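Local coordinates for putative cell adhesion protein (Bacteroides eggerthii, PDB 4GPV), which probably serves as a FimA-like fimbrial subunit that builds pili for adhesion in a gut bacterium, at residues A158-I163 and Q259-A264; L185-K190 and N212-A217. One frame throughout, in Å; residues are numbered along the deposited sequence.

Interaction 1 of 2, residues A158-I163 and Q259-A264; sequences AKIQLI and QPTILA
Leu263 sends its CD2 methyl between Ile160 and Leu162, two residues apart on one face of strand 146-169. Leu263 CD2 lies 3.9 Å from Ile160 CG2. It lies equally near Leu162, with 3.9 Å from Leu263 CD2 to Leu162 CD1. The side chains of Ile160 and Leu263 run past each other in opposite directions, and these two methyls meet as they pass. Leu162 and Leu263 instead cross at a slant. Leu263 holds its CG anti to the backbone N (chi1 176°), and chi2 of 69° then aims CD2 at strand 146-169. Farther along, Thr261 CG2 makes a looser contact of 4.5 Å with Ile160 CD1. Thr261 turns its methyl to this apolar layer, while its hydroxyl is hydrogen-bonded to Phe187 O and Asn254 ND2. Just before it, Gln259 NE2 donates to Pro260 O at 3.1 Å, in the carbonyl plane and on a lone pair. The contact is wholly buried and apolar, and it joins two sheets face to face. Strand 146-169 pairs with strands 247-251 and 297-306 in one sheet. Strand 262-271 pairs with strand 176-193 in the other, and Leu185 of that strand also packs on Ile160 and Thr261.

Interaction 2 of 2, residues L185-K190 and N212-A217; sequences LLFAGK and NQYTGA
Tyr214 OH reaches the side chains of Leu186 and Phe187 and is hydrogen-bonded to Glu321 OE2. The oxygen lies 3.5 Å from Phe187 CZ and 3.6 Å from Phe187 CE2, and it meets that ring obliquely. Leu186 CD1 is 3.9 Å from Tyr214 OH, and the same methyl is 4.3 Å from Tyr214 CE1. The aromatic side chains of Phe187 and Tyr214 approach from opposite directions, and Leu186 CD1 comes obliquely beside the hydroxyl end of the tyrosine ring. The buried phenol thus has a carboxylate for its polar end and apolar carbon beside it. Tyr214 CG sits between the backbone N and the carbonyl carbon (chi1 58°), and the ring extends from the loop toward strand 176-193. Ala217 CB lies over one face of this ring, 3.5 Å above its plane and offset toward the rim. Phe279 adds an edge-to-face contact with Tyr214. The loop folds back here through a type II turn from Tyr214 to Ala217, with Gly216 at positive phi (64°). On the strand side, Phe187 also has positive phi (60°). Phe187 and Ala188 both lie opposite Tyr208, on the neighbouring antiparallel strand 207-209. This is a G1 beta bulge in strand 176-193, here with phenylalanine at the positive-phi position, within the FimA-like C-terminal domain.

Both contacts are buried, but interaction 1 lies nearer the middle of the chain, about 10 Å from centre to centre, against about 17 Å for interaction 2. Interaction 1 packs aliphatic branches between two sheets. Interaction 2 fastens a loop with partly exposed and exposed residues to one of those sheets through an aromatic side chain with a polar end. Their centres are 12 Å apart, and strands 176-193 and 262-271 join them as antiparallel neighbours. Leu186 N is 2.7 Å from Ile262 O, a probable hydrogen bond between these strands. Gln259 CG also packs on Phe187 CG at 3.4 Å. Residues 259-264 therefore touch both strand 146-169 and the bulged part of strand 176-193.

Interaction 1 of 2, residues A158-I163 and Q259-A264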
# COMPACT_ATOMS: atom_id res chain seq x y z
N ALA A 158 0.26 -0.21 2.39
CA ALA A 158 1.56 0.08 2.99
C ALA A 158 2.14 1.26 2.22
O ALA A 158 1.74 1.51 1.06
CB ALA A 158 2.48 -1.15 2.88
N LYS A 159 3.09 1.95 2.80
CA LYS A 159 3.75 3.07 2.15
C LYS A 159 5.25 2.78 2.09
O LYS A 159 5.82 2.29 3.07
CB LYS A 159 3.48 4.35 2.98
CG LYS A 159 4.06 5.62 2.38
CD LYS A 159 3.55 6.83 3.17
CE LYS A 159 4.53 7.44 4.10
NZ LYS A 159 3.94 8.61 4.82
N ILE A 160 5.87 3.08 0.94
CA ILE A 160 7.32 2.87 0.77
C ILE A 160 7.93 4.21 0.39
O ILE A 160 7.54 4.76 -0.63
CB ILE A 160 7.62 1.78 -0.30
CG1 ILE A 160 7.02 0.41 0.13
CG2 ILE A 160 9.16 1.65 -0.53
CD1 ILE A 160 7.00 -0.62 -1.02
N GLN A 161 8.92 4.72 1.16
CA GLN A 161 9.60 5.98 0.86
C GLN A 161 11.02 5.69 0.46
O GLN A 161 11.65 4.81 1.06
CB GLN A 161 9.62 6.91 2.10
CG GLN A 161 8.28 7.58 2.35
CD GLN A 161 8.28 8.33 3.66
OE1 GLN A 161 8.19 7.74 4.74
NE2 GLN A 161 8.40 9.64 3.58
N LEU A 162 11.58 6.47 -0.49
CA LEU A 162 12.95 6.29 -0.93
C LEU A 162 13.79 7.53 -0.63
O LEU A 162 13.40 8.65 -0.99
CB LEU A 162 12.97 5.98 -2.45
CG LEU A 162 14.34 5.93 -3.11
CD1 LEU A 162 15.19 4.79 -2.53
CD2 LEU A 162 14.21 5.80 -4.63
N ILE A 163 14.94 7.31 0.04
CA ILE A 163 15.98 8.31 0.31
C ILE A 163 17.23 7.88 -0.48
O ILE A 163 17.74 6.79 -0.24
CB ILE A 163 16.26 8.46 1.83
CG1 ILE A 163 15.03 8.98 2.58
CG2 ILE A 163 17.48 9.37 2.10
CD1 ILE A 163 15.14 8.86 4.08
N GLN A 259 6.04 -13.70 -5.66
CA GLN A 259 7.07 -12.80 -6.20
C GLN A 259 7.21 -11.66 -5.25
O GLN A 259 6.21 -10.97 -5.05
CB GLN A 259 6.70 -12.28 -7.60
CG GLN A 259 7.64 -11.17 -8.13
CD GLN A 259 9.12 -11.55 -8.24
OE1 GLN A 259 9.48 -12.57 -8.82
NE2 GLN A 259 10.01 -10.72 -7.71
N PRO A 260 8.41 -11.37 -4.69
CA PRO A 260 8.49 -10.21 -3.78
C PRO A 260 8.43 -8.89 -4.51
O PRO A 260 8.81 -8.79 -5.67
CB PRO A 260 9.87 -10.36 -3.15
CG PRO A 260 10.67 -11.15 -4.16
CD PRO A 260 9.69 -12.10 -4.73
N THR A 261 8.00 -7.87 -3.79
CA THR A 261 8.01 -6.50 -4.27
C THR A 261 9.47 -6.03 -4.28
O THR A 261 10.27 -6.43 -3.41
CB THR A 261 7.09 -5.64 -3.39
OG1 THR A 261 5.73 -6.10 -3.53
CG2 THR A 261 7.15 -4.15 -3.74
N ILE A 262 9.83 -5.17 -5.25
CA ILE A 262 11.20 -4.66 -5.39
C ILE A 262 11.13 -3.15 -5.60
O ILE A 262 10.39 -2.68 -6.47
CB ILE A 262 11.97 -5.32 -6.58
CG1 ILE A 262 11.91 -6.87 -6.57
CG2 ILE A 262 13.44 -4.74 -6.70
CD1 ILE A 262 12.38 -7.54 -7.82
N LEU A 263 11.91 -2.40 -4.83
CA LEU A 263 12.06 -0.95 -5.07
C LEU A 263 13.40 -0.74 -5.74
O LEU A 263 14.38 -1.33 -5.30
CB LEU A 263 11.97 -0.14 -3.75
CG LEU A 263 12.23 1.39 -3.90
CD1 LEU A 263 11.09 2.08 -4.67
CD2 LEU A 263 12.44 2.02 -2.54
N ALA A 264 13.45 0.04 -6.85
CA ALA A 264 14.74 0.25 -7.48
C ALA A 264 14.88 1.62 -8.11
O ALA A 264 13.88 2.27 -8.45
CB ALA A 264 14.95 -0.79 -8.59

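Interaction 2 of 2, residues L185-K190 and N212-A217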
# COMPACT_ATOMS: atom_id res chain seq x y z
N LEU A 185 8.74 0.84 -8.76
CA LEU A 185 8.28 -0.21 -7.87
C LEU A 185 7.95 -1.37 -8.75
O LEU A 185 7.14 -1.24 -9.66
CB LEU A 185 7.09 0.20 -6.98
CG LEU A 185 6.82 -0.74 -5.79
CD1 LEU A 185 8.01 -0.72 -4.76
CD2 LEU A 185 5.50 -0.35 -5.08
N LEU A 186 8.56 -2.51 -8.49
CA LEU A 186 8.32 -3.71 -9.29
C LEU A 186 7.51 -4.68 -8.47
O LEU A 186 7.80 -4.88 -7.28
CB LEU A 186 9.66 -4.36 -9.76
CG LEU A 186 10.73 -3.42 -10.34
CD1 LEU A 186 12.01 -4.24 -10.76
CD2 LEU A 186 10.18 -2.60 -11.53
N PHE A 187 6.47 -5.28 -9.09
CA PHE A 187 5.66 -6.32 -8.44
C PHE A 187 5.00 -5.82 -7.18
O PHE A 187 5.09 -6.44 -6.13
CB PHE A 187 6.49 -7.60 -8.14
CG PHE A 187 7.25 -8.02 -9.38
CD1 PHE A 187 6.57 -8.35 -10.54
CD2 PHE A 187 8.64 -7.97 -9.41
CE1 PHE A 187 7.27 -8.65 -11.71
CE2 PHE A 187 9.33 -8.27 -10.57
CZ PHE A 187 8.64 -8.60 -11.72
N ALA A 188 4.25 -4.73 -7.33
CA ALA A 188 3.35 -4.24 -6.29
C ALA A 188 2.17 -5.22 -6.23
O ALA A 188 1.62 -5.52 -7.29
CB ALA A 188 2.83 -2.86 -6.69
N GLY A 189 1.78 -5.69 -5.05
CA GLY A 189 0.64 -6.61 -4.94
C GLY A 189 -0.63 -5.96 -5.48
O GLY A 189 -0.94 -4.81 -5.14
N LYS A 190 -1.38 -6.69 -6.33
CA LYS A 190 -2.59 -6.12 -6.94
C LYS A 190 -3.79 -6.01 -5.97
O LYS A 190 -4.50 -5.01 -6.01
CB LYS A 190 -3.02 -6.98 -8.15
CG LYS A 190 -4.43 -6.65 -8.69
CD LYS A 190 -4.70 -7.32 -10.02
CE LYS A 190 -6.05 -6.92 -10.58
NZ LYS A 190 -6.09 -7.11 -12.06
N ASN A 212 9.30 -3.23 -17.05
CA ASN A 212 9.49 -4.66 -17.28
C ASN A 212 10.37 -4.94 -18.50
O ASN A 212 10.37 -6.07 -18.98
CB ASN A 212 8.12 -5.35 -17.45
CG ASN A 212 7.37 -4.99 -18.73
OD1 ASN A 212 7.74 -4.10 -19.50
ND2 ASN A 212 6.30 -5.72 -19.01
N GLN A 213 11.08 -3.91 -19.01
CA GLN A 213 11.92 -4.06 -20.23
C GLN A 213 13.37 -4.41 -19.87
O GLN A 213 14.31 -3.66 -20.14
CB GLN A 213 11.80 -2.80 -21.11
CG GLN A 213 10.40 -2.70 -21.77
CD GLN A 213 10.19 -1.41 -22.53
OE1 GLN A 213 10.88 -1.11 -23.50
NE2 GLN A 213 9.22 -0.61 -22.11
N TYR A 214 13.52 -5.56 -19.20
CA TYR A 214 14.79 -6.14 -18.78
C TYR A 214 14.69 -7.65 -19.00
O TYR A 214 13.58 -8.19 -18.95
CB TYR A 214 15.21 -5.77 -17.34
CG TYR A 214 14.24 -6.14 -16.24
CD1 TYR A 214 13.22 -5.27 -15.85
CD2 TYR A 214 14.37 -7.35 -15.55
CE1 TYR A 214 12.30 -5.63 -14.84
CE2 TYR A 214 13.45 -7.72 -14.56
CZ TYR A 214 12.43 -6.85 -14.20
OH TYR A 214 11.54 -7.21 -13.21
N THR A 215 15.82 -8.31 -19.29
CA THR A 215 15.86 -9.75 -19.58
C THR A 215 15.33 -10.58 -18.40
O THR A 215 15.70 -10.33 -17.25
CB THR A 215 17.30 -10.17 -19.95
OG1 THR A 215 17.87 -9.19 -20.82
CG2 THR A 215 17.37 -11.55 -20.57
N GLY A 216 14.49 -11.56 -18.72
CA GLY A 216 13.89 -12.54 -17.83
C GLY A 216 12.95 -12.03 -16.77
O GLY A 216 12.75 -12.69 -15.74
N ALA A 217 12.32 -10.88 -17.03
CA ALA A 217 11.38 -10.28 -16.10
C ALA A 217 10.22 -11.23 -15.80
O ALA A 217 9.69 -11.88 -16.70
CB ALA A 217 10.84 -8.97 -16.66